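Local structure of D,D-dipeptidase/D,D-carboxypeptidase (Enterococcus faecalis, 4MUQ) at residues A[15-20]-A[234-239]; A[216-221]-A[245-250]; A[82-87]-A[98-103]; A[67-72]-A[117-122]. The protein is a zinc-dependent D,D-dipeptidase of vancomycin resistance that probably also acts as a D,D-carboxypeptidase. All blocks are in the same frame, centred on the assembly; numbering follows the deposited sequence. Where two conformers were deposited one is given.

Contact 1 of 4, residues A[15-20]-A[234-239]; sequences CGNLLL and VYQISG. With PE3 (3,6,9,12,15,18,21,24,27,30,33,36,39-tridecaoxahentetracontane-1,41-diol), chain I.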
# COMPACT_ATOMS: atom_id res chain seq x y z
N CYS A 15 11.49 5.26 -1.69
CA CYS A 15 11.34 3.82 -1.87
C CYS A 15 10.73 3.15 -0.64
O CYS A 15 10.95 3.61 0.48
CB CYS A 15 12.70 3.17 -2.14
SG CYS A 15 13.59 3.83 -3.57
N GLY A 16 9.97 2.07 -0.83
CA GLY A 16 9.52 1.26 0.30
C GLY A 16 8.03 0.97 0.37
O GLY A 16 7.23 1.55 -0.38
N ASN A 17 7.65 0.09 1.30
CA ASN A 17 6.26 -0.33 1.45
C ASN A 17 5.31 0.75 1.93
O ASN A 17 4.09 0.64 1.77
CB ASN A 17 6.12 -1.49 2.44
CG ASN A 17 6.68 -2.80 1.93
OD1 ASN A 17 6.89 -2.98 0.74
ND2 ASN A 17 6.90 -3.73 2.85
N LEU A 18 5.86 1.79 2.57
CA LEU A 18 5.03 2.80 3.22
C LEU A 18 4.99 4.15 2.50
O LEU A 18 4.60 5.16 3.09
CB LEU A 18 5.44 2.99 4.68
CG LEU A 18 5.03 1.83 5.59
CD1 LEU A 18 5.82 1.84 6.89
CD2 LEU A 18 3.54 1.95 5.88
N LEU A 19 5.34 4.17 1.21
CA LEU A 19 5.26 5.41 0.46
C LEU A 19 3.85 5.97 0.48
O LEU A 19 2.89 5.27 0.13
CB LEU A 19 5.65 5.19 -1.00
CG LEU A 19 7.06 4.70 -1.24
CD1 LEU A 19 7.26 4.44 -2.72
CD2 LEU A 19 8.11 5.70 -0.71
N LEU A 20 3.72 7.24 0.82
CA LEU A 20 2.45 7.93 0.61
C LEU A 20 2.46 8.59 -0.76
O LEU A 20 3.20 9.56 -0.99
CB LEU A 20 2.24 8.98 1.70
CG LEU A 20 0.95 9.80 1.56
CD1 LEU A 20 -0.29 8.89 1.57
CD2 LEU A 20 0.84 10.82 2.66
N VAL A 234 14.95 -9.06 13.16
CA VAL A 234 14.47 -8.92 11.80
C VAL A 234 13.89 -7.52 11.73
O VAL A 234 13.15 -7.12 12.63
CB VAL A 234 13.38 -9.96 11.49
CG1 VAL A 234 12.68 -9.63 10.19
CG2 VAL A 234 13.99 -11.35 11.44
N TYR A 235 14.24 -6.76 10.70
CA TYR A 235 13.78 -5.38 10.59
C TYR A 235 13.44 -4.99 9.16
O TYR A 235 13.90 -5.61 8.21
CB TYR A 235 14.84 -4.43 11.13
CG TYR A 235 16.04 -4.27 10.22
CD1 TYR A 235 16.13 -3.20 9.33
CD2 TYR A 235 17.09 -5.18 10.26
CE1 TYR A 235 17.22 -3.05 8.51
CE2 TYR A 235 18.18 -5.04 9.44
CZ TYR A 235 18.24 -3.98 8.57
OH TYR A 235 19.34 -3.84 7.75
N GLN A 236 12.64 -3.93 9.05
CA GLN A 236 12.31 -3.33 7.76
C GLN A 236 12.47 -1.83 7.87
O GLN A 236 12.27 -1.25 8.94
CB GLN A 236 10.86 -3.60 7.39
CG GLN A 236 10.52 -5.05 7.13
CD GLN A 236 9.03 -5.30 7.26
OE1 GLN A 236 8.48 -5.25 8.36
NE2 GLN A 236 8.37 -5.55 6.13
N ILE A 237 12.85 -1.20 6.77
CA ILE A 237 12.88 0.25 6.67
C ILE A 237 12.18 0.67 5.39
O ILE A 237 12.38 0.07 4.33
CB ILE A 237 14.33 0.79 6.66
CG1 ILE A 237 15.08 0.33 7.91
CG2 ILE A 237 14.32 2.32 6.56
CD1 ILE A 237 16.54 0.73 7.93
N SER A 238 11.33 1.69 5.49
CA SER A 238 10.71 2.26 4.30
C SER A 238 10.81 3.77 4.34
O SER A 238 10.76 4.37 5.41
CB SER A 238 9.22 1.88 4.24
OG SER A 238 8.60 2.49 3.11
N GLY A 239 10.93 4.40 3.18
CA GLY A 239 10.65 5.82 3.10
C GLY A 239 9.15 6.07 3.22
O GLY A 239 8.32 5.16 2.98
O43 PE3 I . 9.48 -11.71 9.49
C42 PE3 I . 8.58 -10.71 8.99
C41 PE3 I . 9.11 -10.12 7.68
O40 PE3 I . 10.40 -9.50 7.86
C39 PE3 I . 10.85 -8.95 6.60
C38 PE3 I . 12.23 -8.28 6.70
O37 PE3 I . 13.25 -9.20 7.12
O HOH W 1 9.63 -1.31 3.05

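Contact 2 of 4, residues A[216-221]-A[245-250]; sequences YYVPAK and FVVTIW. With PE3 (3,6,9,12,15,18,21,24,27,30,33,36,39-tridecaoxahentetracontane-1,41-diol), chain I.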
# COMPACT_ATOMS: atom_id res chain seq x y z
N TYR A 216 9.07 3.12 14.54
CA TYR A 216 9.41 4.52 14.80
C TYR A 216 9.78 5.27 13.52
O TYR A 216 10.13 4.67 12.50
CB TYR A 216 10.50 4.67 15.88
CG TYR A 216 11.84 4.04 15.57
CD1 TYR A 216 12.90 4.81 15.09
CD2 TYR A 216 12.05 2.68 15.77
CE1 TYR A 216 14.13 4.24 14.82
CE2 TYR A 216 13.28 2.10 15.50
CZ TYR A 216 14.31 2.89 15.02
OH TYR A 216 15.54 2.32 14.75
N TYR A 217 9.67 6.59 13.60
CA TYR A 217 9.97 7.47 12.49
C TYR A 217 11.35 8.10 12.68
O TYR A 217 11.74 8.42 13.79
CB TYR A 217 8.91 8.57 12.43
CG TYR A 217 9.22 9.68 11.46
CD1 TYR A 217 9.03 9.51 10.09
CD2 TYR A 217 9.69 10.90 11.91
CE1 TYR A 217 9.31 10.54 9.21
CE2 TYR A 217 9.98 11.93 11.03
CZ TYR A 217 9.78 11.73 9.68
OH TYR A 217 10.06 12.76 8.81
N VAL A 218 12.07 8.25 11.57
CA VAL A 218 13.36 8.91 11.54
C VAL A 218 13.33 9.96 10.44
O VAL A 218 13.18 9.62 9.27
CB VAL A 218 14.50 7.92 11.25
CG1 VAL A 218 15.84 8.64 11.20
CG2 VAL A 218 14.54 6.81 12.29
N PRO A 219 13.45 11.25 10.79
CA PRO A 219 13.46 12.28 9.74
C PRO A 219 14.71 12.19 8.86
O PRO A 219 15.81 11.92 9.36
CB PRO A 219 13.49 13.58 10.54
CG PRO A 219 14.15 13.22 11.84
CD PRO A 219 13.67 11.82 12.14
N ALA A 220 14.55 12.42 7.57
CA ALA A 220 15.70 12.39 6.66
C ALA A 220 16.55 13.64 6.80
O ALA A 220 16.03 14.76 6.85
CB ALA A 220 15.23 12.23 5.22
N LYS A 221 17.86 13.45 6.86
CA LYS A 221 18.78 14.57 6.78
C LYS A 221 18.99 14.93 5.32
O LYS A 221 18.65 14.15 4.43
CB LYS A 221 20.09 14.24 7.48
CG LYS A 221 19.96 14.15 8.99
CD LYS A 221 21.30 13.95 9.67
CE LYS A 221 21.20 14.25 11.16
NZ LYS A 221 19.95 13.69 11.75
N PHE A 245 11.84 8.26 7.19
CA PHE A 245 11.82 6.82 7.16
C PHE A 245 10.98 6.26 8.30
O PHE A 245 10.91 6.86 9.38
CB PHE A 245 13.25 6.27 7.26
CG PHE A 245 14.17 6.76 6.17
CD1 PHE A 245 14.16 6.16 4.91
CD2 PHE A 245 15.04 7.82 6.39
CE1 PHE A 245 15.01 6.60 3.91
CE2 PHE A 245 15.88 8.28 5.39
CZ PHE A 245 15.87 7.66 4.14
N VAL A 246 10.36 5.12 8.04
CA VAL A 246 9.69 4.35 9.08
C VAL A 246 10.43 3.04 9.26
O VAL A 246 10.66 2.29 8.30
CB VAL A 246 8.22 4.09 8.71
CG1 VAL A 246 7.55 3.22 9.78
CG2 VAL A 246 7.49 5.41 8.57
N VAL A 247 10.81 2.76 10.50
CA VAL A 247 11.58 1.58 10.85
C VAL A 247 10.71 0.61 11.64
O VAL A 247 10.05 1.02 12.62
CB VAL A 247 12.82 1.96 11.70
CG1 VAL A 247 13.64 0.72 12.04
CG2 VAL A 247 13.67 2.98 10.95
N THR A 248 10.70 -0.66 11.23
CA THR A 248 9.92 -1.70 11.89
C THR A 248 10.87 -2.76 12.41
O THR A 248 11.63 -3.36 11.64
CB THR A 248 8.90 -2.33 10.91
OG1 THR A 248 8.05 -1.31 10.37
CG2 THR A 248 8.03 -3.35 11.62
N ILE A 249 10.85 -2.99 13.72
CA ILE A 249 11.76 -3.92 14.37
C ILE A 249 10.97 -5.06 14.99
O ILE A 249 10.06 -4.82 15.78
CB ILE A 249 12.56 -3.24 15.49
CG1 ILE A 249 13.28 -1.99 14.98
CG2 ILE A 249 13.53 -4.23 16.14
CD1 ILE A 249 14.29 -2.27 13.91
N TRP A 250 11.31 -6.29 14.63
CA TRP A 250 10.65 -7.46 15.18
C TRP A 250 11.51 -8.00 16.32
O TRP A 250 12.67 -8.39 16.11
CB TRP A 250 10.40 -8.50 14.08
CG TRP A 250 9.60 -7.93 12.90
CD1 TRP A 250 9.98 -6.91 12.07
CD2 TRP A 250 8.31 -8.37 12.44
NE1 TRP A 250 9.00 -6.68 11.12
CE2 TRP A 250 7.97 -7.56 11.33
CE3 TRP A 250 7.42 -9.36 12.86
CZ2 TRP A 250 6.77 -7.72 10.64
CZ3 TRP A 250 6.23 -9.51 12.17
CH2 TRP A 250 5.91 -8.70 11.07
O43 PE3 I . 9.48 -11.71 9.49
C42 PE3 I . 8.58 -10.71 8.99
C41 PE3 I . 9.11 -10.12 7.68
O40 PE3 I . 10.40 -9.50 7.86
C39 PE3 I . 10.85 -8.95 6.60
C38 PE3 I . 12.23 -8.28 6.70
O37 PE3 I . 13.25 -9.20 7.12

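Contact 3 of 4, residues A[82-87]-A[98-103]; sequences AIYDGS and KYVALP. With LY0 ((2R)-3-[(R)-[(1R)-1-aminoethyl](hydroxy)phosphoryl]-2-methylpropanoic acid), chain C; 2D8 ((2R)-3-[(R)-[(1S)-1-aminoethyl](hydroxy)phosphoryl]-2-methylpropanoic acid), chain D; EDO (1,2-ethanediol), chain E.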
# COMPACT_ATOMS: atom_id res chain seq x y z
N ALA A 82 -2.92 6.84 -20.24
CA ALA A 82 -4.00 6.43 -21.13
C ALA A 82 -5.33 6.31 -20.38
O ALA A 82 -6.38 6.70 -20.90
CB ALA A 82 -3.66 5.11 -21.82
N ILE A 83 -5.29 5.77 -19.17
CA ILE A 83 -6.53 5.62 -18.41
C ILE A 83 -7.09 7.00 -18.08
O ILE A 83 -8.28 7.25 -18.26
CB ILE A 83 -6.34 4.80 -17.13
CG1 ILE A 83 -6.06 3.34 -17.48
CG2 ILE A 83 -7.56 4.92 -16.20
CD1 ILE A 83 -5.48 2.56 -16.30
N TYR A 84 -6.23 7.90 -17.62
CA TYR A 84 -6.66 9.24 -17.24
C TYR A 84 -7.25 9.97 -18.44
O TYR A 84 -8.37 10.50 -18.38
CB TYR A 84 -5.49 10.02 -16.61
CG TYR A 84 -5.91 11.30 -15.94
CD1 TYR A 84 -6.14 11.34 -14.57
CD2 TYR A 84 -6.08 12.48 -16.67
CE1 TYR A 84 -6.53 12.51 -13.94
CE2 TYR A 84 -6.49 13.65 -16.05
CZ TYR A 84 -6.70 13.65 -14.68
OH TYR A 84 -7.10 14.82 -14.07
N ASP A 85 -6.50 10.00 -19.55
CA ASP A 85 -6.97 10.71 -20.73
C ASP A 85 -8.21 10.07 -21.34
O ASP A 85 -9.10 10.77 -21.82
CB ASP A 85 -5.86 10.85 -21.77
CG ASP A 85 -4.78 11.81 -21.33
OD1 ASP A 85 -5.09 12.74 -20.56
OD2 ASP A 85 -3.62 11.62 -21.76
N GLY A 86 -8.29 8.75 -21.30
CA GLY A 86 -9.47 8.06 -21.79
C GLY A 86 -10.69 8.38 -20.96
O GLY A 86 -11.78 8.53 -21.49
N SER A 87 -10.49 8.51 -19.65
CA SER A 87 -11.59 8.84 -18.76
C SER A 87 -12.05 10.29 -18.96
O SER A 87 -13.23 10.59 -18.84
CB SER A 87 -11.18 8.57 -17.32
OG SER A 87 -12.27 8.79 -16.43
N LYS A 98 -11.94 12.53 -9.61
CA LYS A 98 -12.36 11.82 -8.40
C LYS A 98 -12.01 10.33 -8.39
O LYS A 98 -11.88 9.73 -7.32
CB LYS A 98 -13.86 12.00 -8.19
CG LYS A 98 -14.28 13.43 -7.85
CD LYS A 98 -15.79 13.56 -7.67
CE LYS A 98 -16.17 14.93 -7.13
NZ LYS A 98 -15.80 15.05 -5.69
N TYR A 99 -11.88 9.73 -9.56
CA TYR A 99 -11.71 8.28 -9.67
C TYR A 99 -10.45 7.80 -10.39
O TYR A 99 -10.26 6.59 -10.57
CB TYR A 99 -12.94 7.66 -10.34
CG TYR A 99 -14.16 7.66 -9.47
CD1 TYR A 99 -14.36 6.67 -8.51
CD2 TYR A 99 -15.13 8.66 -9.57
CE1 TYR A 99 -15.50 6.67 -7.70
CE2 TYR A 99 -16.26 8.67 -8.75
CZ TYR A 99 -16.44 7.68 -7.82
OH TYR A 99 -17.55 7.69 -7.02
N VAL A 100 -9.62 8.72 -10.87
CA VAL A 100 -8.38 8.31 -11.52
C VAL A 100 -7.25 9.18 -11.00
O VAL A 100 -7.30 10.41 -11.12
CB VAL A 100 -8.45 8.43 -13.06
CG1 VAL A 100 -7.20 7.82 -13.65
CG2 VAL A 100 -9.70 7.74 -13.62
N ALA A 101 -6.21 8.57 -10.43
CA ALA A 101 -5.06 9.36 -10.00
C ALA A 101 -4.33 10.00 -11.18
O ALA A 101 -4.29 9.43 -12.28
CB ALA A 101 -4.10 8.50 -9.20
N LEU A 102 -3.78 11.18 -10.97
CA LEU A 102 -2.90 11.77 -11.96
C LEU A 102 -1.73 10.83 -12.27
O LEU A 102 -1.24 10.11 -11.39
CB LEU A 102 -2.34 13.09 -11.44
CG LEU A 102 -3.29 14.28 -11.29
CD1 LEU A 102 -2.62 15.38 -10.47
CD2 LEU A 102 -3.68 14.78 -12.66
N PRO A 103 -1.26 10.82 -13.52
CA PRO A 103 -0.05 10.09 -13.83
C PRO A 103 1.08 10.52 -12.89
O PRO A 103 1.27 11.72 -12.63
CB PRO A 103 0.25 10.50 -15.27
CG PRO A 103 -1.11 10.75 -15.84
CD PRO A 103 -1.87 11.42 -14.73
P LY0 C . -8.22 3.13 -9.53
C1 LY0 C . -8.68 3.79 -12.03
N1 LY0 C . -10.57 3.66 -10.67
C2 LY0 C . -9.36 2.99 -10.94
C4 LY0 C . -7.99 4.86 -9.07
C5 LY0 C . -6.71 5.14 -8.34
C6 LY0 C . -5.56 5.25 -9.33
C7 LY0 C . -6.89 6.41 -7.53
O31 LY0 C . -6.84 2.56 -9.95
O32 LY0 C . -8.73 2.22 -8.36
O61 LY0 C . -4.47 4.89 -8.94
O62 LY0 C . -5.77 5.73 -10.43
C4 2D8 D . -7.99 4.87 -9.06
C5 2D8 D . -6.71 5.14 -8.33
C6 2D8 D . -5.56 5.25 -9.33
C7 2D8 D . -6.89 6.42 -7.53
N1 2D8 D . -9.75 1.75 -11.18
P 2D8 D . -8.22 3.13 -9.53
C1 2D8 D . -8.71 3.78 -12.03
C2 2D8 D . -9.42 3.08 -10.89
O31 2D8 D . -6.85 2.57 -9.97
O32 2D8 D . -8.73 2.22 -8.36
O61 2D8 D . -4.46 4.89 -8.94
O62 2D8 D . -5.77 5.73 -10.43
C1 EDO E . -12.51 14.22 -3.23
O1 EDO E . -12.50 15.10 -4.37
C2 EDO E . -12.96 12.83 -3.68
O2 EDO E . -14.37 12.78 -3.95

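Contact 4 of 4, residues A[67-72]-A[117-122]; sequences SIVPVS and GLNKKD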
# COMPACT_ATOMS: atom_id res chain seq x y z
N SER A 67 -13.72 -16.84 -7.22
CA SER A 67 -14.78 -15.85 -7.04
C SER A 67 -14.26 -14.40 -7.05
O SER A 67 -15.03 -13.48 -7.33
CB SER A 67 -15.58 -16.14 -5.76
OG SER A 67 -14.74 -16.20 -4.63
N ILE A 68 -12.98 -14.22 -6.76
CA ILE A 68 -12.37 -12.89 -6.81
C ILE A 68 -11.31 -12.88 -7.89
O ILE A 68 -10.46 -13.76 -7.95
CB ILE A 68 -11.71 -12.49 -5.48
CG1 ILE A 68 -12.77 -12.36 -4.38
CG2 ILE A 68 -10.95 -11.17 -5.64
CD1 ILE A 68 -12.20 -12.19 -2.98
N VAL A 69 -11.37 -11.87 -8.76
CA VAL A 69 -10.36 -11.74 -9.79
C VAL A 69 -9.59 -10.43 -9.66
O VAL A 69 -10.14 -9.39 -9.27
CB VAL A 69 -10.97 -11.85 -11.20
CG1 VAL A 69 -11.61 -13.22 -11.39
CG2 VAL A 69 -11.98 -10.76 -11.42
N PRO A 70 -8.28 -10.49 -9.96
CA PRO A 70 -7.50 -9.26 -10.01
C PRO A 70 -7.85 -8.55 -11.31
O PRO A 70 -7.92 -9.18 -12.37
CB PRO A 70 -6.06 -9.76 -10.01
CG PRO A 70 -6.13 -11.11 -10.63
CD PRO A 70 -7.47 -11.68 -10.23
N VAL A 71 -8.14 -7.26 -11.20
CA VAL A 71 -8.58 -6.45 -12.33
C VAL A 71 -7.44 -5.57 -12.82
O VAL A 71 -7.26 -5.38 -14.03
CB VAL A 71 -9.82 -5.58 -11.96
CG1 VAL A 71 -10.16 -4.60 -13.08
CG2 VAL A 71 -11.01 -6.46 -11.63
N SER A 72 -6.67 -5.02 -11.89
CA SER A 72 -5.56 -4.15 -12.25
C SER A 72 -4.54 -4.17 -11.14
O SER A 72 -4.90 -3.96 -9.98
CB SER A 72 -6.04 -2.72 -12.47
OG SER A 72 -4.99 -1.91 -12.97
N GLY A 117 -12.20 -7.56 -8.11
CA GLY A 117 -13.61 -7.58 -8.46
C GLY A 117 -14.22 -8.95 -8.32
O GLY A 117 -13.52 -9.97 -8.31
N LEU A 118 -15.54 -8.96 -8.18
CA LEU A 118 -16.33 -10.18 -8.25
C LEU A 118 -16.13 -10.85 -9.60
O LEU A 118 -16.11 -10.17 -10.64
CB LEU A 118 -17.81 -9.85 -8.08
CG LEU A 118 -18.40 -10.06 -6.69
CD1 LEU A 118 -19.87 -9.67 -6.66
CD2 LEU A 118 -18.24 -11.50 -6.27
N ASN A 119 -15.96 -12.16 -9.61
CA ASN A 119 -15.79 -12.87 -10.87
C ASN A 119 -17.11 -12.97 -11.61
O ASN A 119 -17.95 -13.82 -11.31
CB ASN A 119 -15.20 -14.26 -10.65
CG ASN A 119 -14.78 -14.95 -11.95
OD1 ASN A 119 -15.44 -14.81 -12.98
ND2 ASN A 119 -13.69 -15.69 -11.90
N LYS A 120 -17.29 -12.08 -12.58
CA LYS A 120 -18.42 -12.13 -13.48
C LYS A 120 -17.89 -11.83 -14.88
O LYS A 120 -16.87 -11.16 -15.03
CB LYS A 120 -19.48 -11.12 -13.07
CG LYS A 120 -18.99 -9.69 -13.05
CD LYS A 120 -20.04 -8.76 -12.47
CE LYS A 120 -20.36 -9.12 -11.02
NZ LYS A 120 -21.27 -8.12 -10.39
N LYS A 121 -18.56 -12.34 -15.91
CA LYS A 121 -18.03 -12.24 -17.27
C LYS A 121 -17.85 -10.81 -17.79
O LYS A 121 -17.03 -10.57 -18.68
CB LYS A 121 -18.85 -13.09 -18.24
CG LYS A 121 -18.21 -14.45 -18.52
CD LYS A 121 -19.08 -15.28 -19.45
CE LYS A 121 -20.29 -15.83 -18.71
NZ LYS A 121 -21.37 -16.22 -19.64
N ASP A 122 -18.61 -9.87 -17.25
CA ASP A 122 -18.42 -8.46 -17.61
C ASP A 122 -18.08 -7.64 -16.36
O ASP A 122 -18.89 -7.53 -15.44
CB ASP A 122 -19.65 -7.90 -18.32
CG ASP A 122 -19.92 -8.58 -19.66
OD1 ASP A 122 -18.95 -8.82 -20.41
OD2 ASP A 122 -21.10 -8.87 -19.96

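Contact 1 of 4, residues A[15-20]-A[234-239]
Ser238 holds its OG opposite the backbone N (chi1 177°), which carries the hydroxyl into the bend of residues 15-20. There OG accepts the N-H of Leu18 in a fairly straight bond, Leu18 N to Ser238 OG 2.9 Å. The same hydroxyl gives its proton to its neighbour, Ser238 OG to Gly239 O 2.7 Å. Both roles of OG are thus used, which fixes its rotation. Gly16 has a positive phi (128°), which suits glycine, and Ser238 OG lies only 3.2 Å from Gly16 C. The bend is a type I beta turn from Gly16 to Leu19. It belongs to the loop between strands 3-9 and 35-39 and rests on strand 234-239, an outermost strand of the C-terminal antiparallel sheet. Gly239 N bonds to Cys15 O at 2.8 Å. Close by, a methyl of Leu19 packs on the glycine carbonyl, CD2 to Gly239 O 3.7 Å. Earlier in the strand, a water accepts from Asn17 N and donates weakly to Ile237 O. The amides of Asn17 and Gln236 stand 80° apart, with Asn17 ND2 4.0 Å from Gln236 NE2. Gln236 OE1 is hydrogen-bonded to Trp250 NE1. Arg170 NH2 bonds to the carbonyls of Asn17 and Leu19.

Contact 2 of 4, residues A[216-221]-A[245-250]
Tyr216 and Val247 lie side by side and point the same way, with the valine under one face of the ring. Val247 CB is 3.9 Å from the centroid of the Tyr216 ring and 17° off its normal, a CH-pi contact. The tyrosine reaches this place through the crowded position of its first torsion (chi1 62°), between backbone N and carbonyl carbon. Ile249 meets the ring at its edge instead, CG1 to Tyr216 CE2 4.1 Å. Lys202 adds a cation-pi contact to the same ring. Next to it, Val218 meets Val247 at an oblique angle, CG2 to CG2 4.1 Å. Tyr216, Val218, Val247 and Phe245 share one face of the C-terminal antiparallel sheet, where strands 213-219 and 244-250 are the two inner strands. Tyr216 with Val247 and Val218 with Phe245 are hydrogen-bonded pairs, each closed by two N-H to O bonds. Between them, Tyr217 and Val246 form a non-hydrogen-bonded pair and turn to the other face. Tyr217 CD1 comes 3.3 Å from Phe245 O, and its hydroxyl bonds to Asp243. Where the first strand has ended, Ala220 CB touches the Phe245 ring at CE2, 4.0 Å away. Strand 224-230 covers the Val218 and Val247 face through Thr225 and Ile229.

Contact 3 of 4, residues A[82-87]-A[98-103]
Val100 packs against Ile83, Tyr84 and Ser87 just past the end of helix 93-99. It is the first residue to leave helical geometry, and from here the chain runs across helix 77-91 of this Hedgehog/DD-peptidase fold. The tight part lies around its two methyls. The trans first torsion of Val100 (chi1 -173°) sends CG1 between Ile83 CG2, 3.9 Å from Val100 CG1, and the Tyr84 ring, with CD1 3.8 Å from that same methyl. CG2 turns the other way, to Ser87, whose OG is 4.0 Å from Val100 CG2. That hydroxyl is held by Thr96 and Asn91. Val100 O sits at the edge of the Tyr84 ring, near its plane, 3.6 Å from Tyr84 CE1.

The other end is less deeply buried and partly open to solvent, though single contacts are as short. Leu102 lies alongside Tyr84 and touches it with one methyl, CD2 to Tyr84 OH 3.7 Å. Pro103 CD approaches the ring obliquely, 4.2 Å from Tyr84 CG. The two segments share no hydrogen bond; apolar side chains meet, and the carbonyl oxygens of Val100 and Ala101 lie beside the Tyr84 ring.

Tyr99, Val100 and Ala101 also line the inhibitor site. Gln80 NE2 bonds to Ala101 O and to the phosphinate. In either inhibitor isomer, the carboxylate oxygen O62 accepts the N-H of Ala101 at 2.9 Å from Ala101 N, with an N-H to O angle of 162°.

Contact 4 of 4, residues A[67-72]-A[117-122]
Val69 and Gly117 form a hydrogen-bonded antiparallel pair, and backbone bonds carry most of this contact. Val69 N reaches Gly117 O at 2.9 Å in an almost straight bond (172°). Gly117 N returns to Val69 O at 3.0 Å. A third bond extends the pairing past the end of the strand, Asn119 N to Ser67 O 2.8 Å. Here the donor sits above the carbonyl plane, 42° out of it. Between these bonds Ile68 and Leu118 make a non-hydrogen-bonded pair, and Ile68 CA-H points at Gly117 O.

Methyl groups pack on the backbone of Gly117. Val69 CG2 rests against the glycine carbonyl, 3.6 Å from Gly117 O. Val71 brings CG2 to 3.9 Å from Gly117 N, over a residue that has no side chain of its own.

Asn119 makes the mixed contact. With chi1 at -170° its CG points away from its own N, and the side chain crosses that of Val69 at about a right angle. ND2 lies 3.3 Å from Val69 CG1, a packing contact, while its hydrogen bond goes to Asn66 O. Asn119 CB covers the Ser67 carbonyl at 3.4 Å from Ser67 O.

Val71 and Ser72 both face the zinc ligand Asp115 in a classic beta bulge, and Ser72 OG bonds to Arg75, which in turn bonds the inhibitor. Strand 68-72 is an outermost strand of the catalytic domain's antiparallel sheet, next to 113-118. Helices 49-62 and 134-142 pack on the Ile68 side, while Phe42 and Ile123 meet Val69.

Overall arrangement
Contacts 1 and 2 belong to one C-terminal antiparallel sheet, where strands 234-239 and 244-250 are neighbours. Contact 2 is buried and joins its inner strands. Contact 1 is only partly buried and ties a loop to an outermost strand, through a serine hydroxyl and one backbone bond. Contacts 3 and 4 lie across the chain's centre from these two, in the peptidase part of the fold, with their own centres about 21 Å apart. Contact 3 is apolar packing between helix and loop and borders the inhibitor. Contact 4, at an edge of the other sheet, relies on backbone bonds, as contact 2 does, but has less side-chain packing and runs out into exposed residues.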